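Side-chain contact in flagellar hook-associated protein 2 (Bdellovibrio bacteriovorus, PDB 6KTY), which probably caps the tip of the growing flagellar filament, helping flagellin monomers to polymerise there instead of leaking away: residues Val103-Asp108 with Pro112-Val117. Numbering follows the deposited sequence.
Sequences VEDRKD and PFKLLV
The carboxylate of Glu104 lies beside the Phe113 ring, the two planes only 23° apart, and both side chains leave the sheet in the same direction. The touch is loose: Glu104 CD and OE2 each come to 4.1 Å from Phe113 CE1, meeting the ring obliquely. Leu84, at the start of helix 84-94, and Lys54 also touch Phe113. The Glu104 chain also runs alongside the Pro112 ring, pointing the same way, with Glu104 CG 3.7 Å from Pro112 CB. That route follows from a chain extended from CG outward, with CG anti to the backbone N (chi1 -161°). Glu104 OE1 also forms a weak, long salt bridge with Arg106 NE, while Arg106 NH1 bonds to Gln109 OE1.

This is the loop end of the beta hairpin made by strands 98-104 and 113-119, in the four-stranded antiparallel sheet of this central piece of the cap protein, with strand 98-104 at its edge within the chain. Val103 and Lys114 form the hydrogen-bonded pair, with Val103 N to Lys114 O at 2.7 Å and Lys114 N to Val103 O at 2.8 Å; Glu104 and Phe113 form the adjoining non-hydrogen-bonded pair. Beyond the last bridge, Asp105 N still reaches Pro112 O, at 2.7 Å and nearly straight.

On the sheet face bearing Val103, Lys114 stretches out fully and passes Asp105 CB to place NZ 2.8 Å from Asp105 OD2. This salt bridge uses the anti side of the oxygen, 28° out of the carboxylate plane. Asp105 OD1 accepts from Lys107 N above that plane, closing an Asx turn, and also from Glu163 N of a second subunit. With both oxygens engaged, the buried carboxylate is held against rotation. Further along, Val103 CG1 and Leu116 CD2 approach to 4.4 Å, and Met47 of strand 45-48 touches both side chains.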
# COMPACT_ATOMS: atom_id res chain seq x y z
N VAL A 103 4.41 3.03 -27.96
CA VAL A 103 3.51 2.34 -27.06
C VAL A 103 2.11 2.34 -27.70
O VAL A 103 1.85 3.12 -28.63
CB VAL A 103 3.51 2.98 -25.64
CG1 VAL A 103 4.92 2.95 -25.02
CG2 VAL A 103 2.94 4.39 -25.66
N GLU A 104 1.25 1.45 -27.21
CA GLU A 104 -0.12 1.37 -27.65
C GLU A 104 -1.03 1.83 -26.51
O GLU A 104 -0.96 1.29 -25.40
CB GLU A 104 -0.47 -0.06 -28.06
CG GLU A 104 -1.69 -0.12 -28.92
CD GLU A 104 -1.88 -1.44 -29.63
OE1 GLU A 104 -2.91 -1.57 -30.33
OE2 GLU A 104 -1.00 -2.33 -29.51
N ASP A 105 -1.84 2.85 -26.77
CA ASP A 105 -2.73 3.41 -25.78
C ASP A 105 -4.15 3.37 -26.30
O ASP A 105 -4.52 4.15 -27.19
CB ASP A 105 -2.34 4.85 -25.46
CG ASP A 105 -3.32 5.55 -24.49
OD1 ASP A 105 -4.19 4.91 -23.86
OD2 ASP A 105 -3.20 6.78 -24.37
N ARG A 106 -4.95 2.48 -25.72
CA ARG A 106 -6.34 2.27 -26.16
C ARG A 106 -7.36 3.35 -25.78
O ARG A 106 -8.56 3.19 -26.04
CB ARG A 106 -6.86 0.94 -25.63
CG ARG A 106 -6.05 -0.27 -26.05
CD ARG A 106 -5.78 -0.27 -27.53
NE ARG A 106 -5.44 -1.60 -28.04
CZ ARG A 106 -6.32 -2.58 -28.25
NH1 ARG A 106 -7.62 -2.42 -27.98
NH2 ARG A 106 -5.90 -3.75 -28.72
N LYS A 107 -6.90 4.44 -25.17
CA LYS A 107 -7.76 5.62 -24.93
C LYS A 107 -8.46 6.06 -26.23
O LYS A 107 -9.63 6.40 -26.23
CB LYS A 107 -6.90 6.77 -24.36
CG LYS A 107 -7.66 7.76 -23.50
CD LYS A 107 -6.68 8.71 -22.81
N ASP A 108 -7.71 6.05 -27.34
CA ASP A 108 -8.28 6.25 -28.69
C ASP A 108 -8.03 4.97 -29.49
O ASP A 108 -6.92 4.75 -29.99
CB ASP A 108 -7.61 7.46 -29.35
CG ASP A 108 -8.20 7.80 -30.73
OD1 ASP A 108 -8.95 6.97 -31.32
OD2 ASP A 108 -7.89 8.91 -31.20
N PRO A 112 -4.23 4.21 -31.65
CA PRO A 112 -3.66 3.75 -30.41
C PRO A 112 -2.14 3.96 -30.30
O PRO A 112 -1.62 4.02 -29.18
CB PRO A 112 -4.03 2.27 -30.42
CG PRO A 112 -4.03 1.87 -31.82
CD PRO A 112 -4.36 3.12 -32.63
N PHE A 113 -1.43 4.13 -31.41
CA PHE A 113 0.05 4.09 -31.34
C PHE A 113 0.64 5.46 -31.00
O PHE A 113 0.29 6.46 -31.63
CB PHE A 113 0.66 3.54 -32.63
CG PHE A 113 0.31 2.09 -32.89
CD1 PHE A 113 1.04 1.07 -32.30
CD2 PHE A 113 -0.74 1.76 -33.73
CE1 PHE A 113 0.73 -0.28 -32.56
CE2 PHE A 113 -1.07 0.43 -33.97
CZ PHE A 113 -0.34 -0.59 -33.38
N LYS A 114 1.50 5.50 -29.99
CA LYS A 114 2.16 6.74 -29.58
C LYS A 114 3.64 6.62 -29.41
O LYS A 114 4.15 5.56 -28.99
CB LYS A 114 1.53 7.26 -28.31
CG LYS A 114 0.11 7.72 -28.52
CD LYS A 114 -0.53 8.03 -27.22
CE LYS A 114 -1.98 8.44 -27.44
NZ LYS A 114 -2.67 8.87 -26.20
N LEU A 115 4.35 7.68 -29.80
CA LEU A 115 5.80 7.74 -29.61
C LEU A 115 6.04 8.31 -28.22
O LEU A 115 5.47 9.34 -27.86
CB LEU A 115 6.47 8.61 -30.67
CG LEU A 115 7.99 8.77 -30.57
CD1 LEU A 115 8.70 7.48 -31.02
CD2 LEU A 115 8.43 9.95 -31.42
N LEU A 116 6.82 7.58 -27.42
CA LEU A 116 7.25 8.03 -26.10
C LEU A 116 8.75 8.30 -26.17
O LEU A 116 9.53 7.40 -26.53
CB LEU A 116 6.96 6.94 -25.05
CG LEU A 116 7.63 7.08 -23.65
CD1 LEU A 116 7.03 8.27 -22.92
CD2 LEU A 116 7.44 5.80 -22.80
N VAL A 117 9.17 9.50 -25.80
CA VAL A 117 10.60 9.82 -25.82
C VAL A 117 10.98 10.24 -24.38
O VAL A 117 10.37 11.14 -23.82
CB VAL A 117 10.88 10.93 -26.82
CG1 VAL A 117 12.35 11.32 -26.84
CG2 VAL A 117 10.40 10.54 -28.25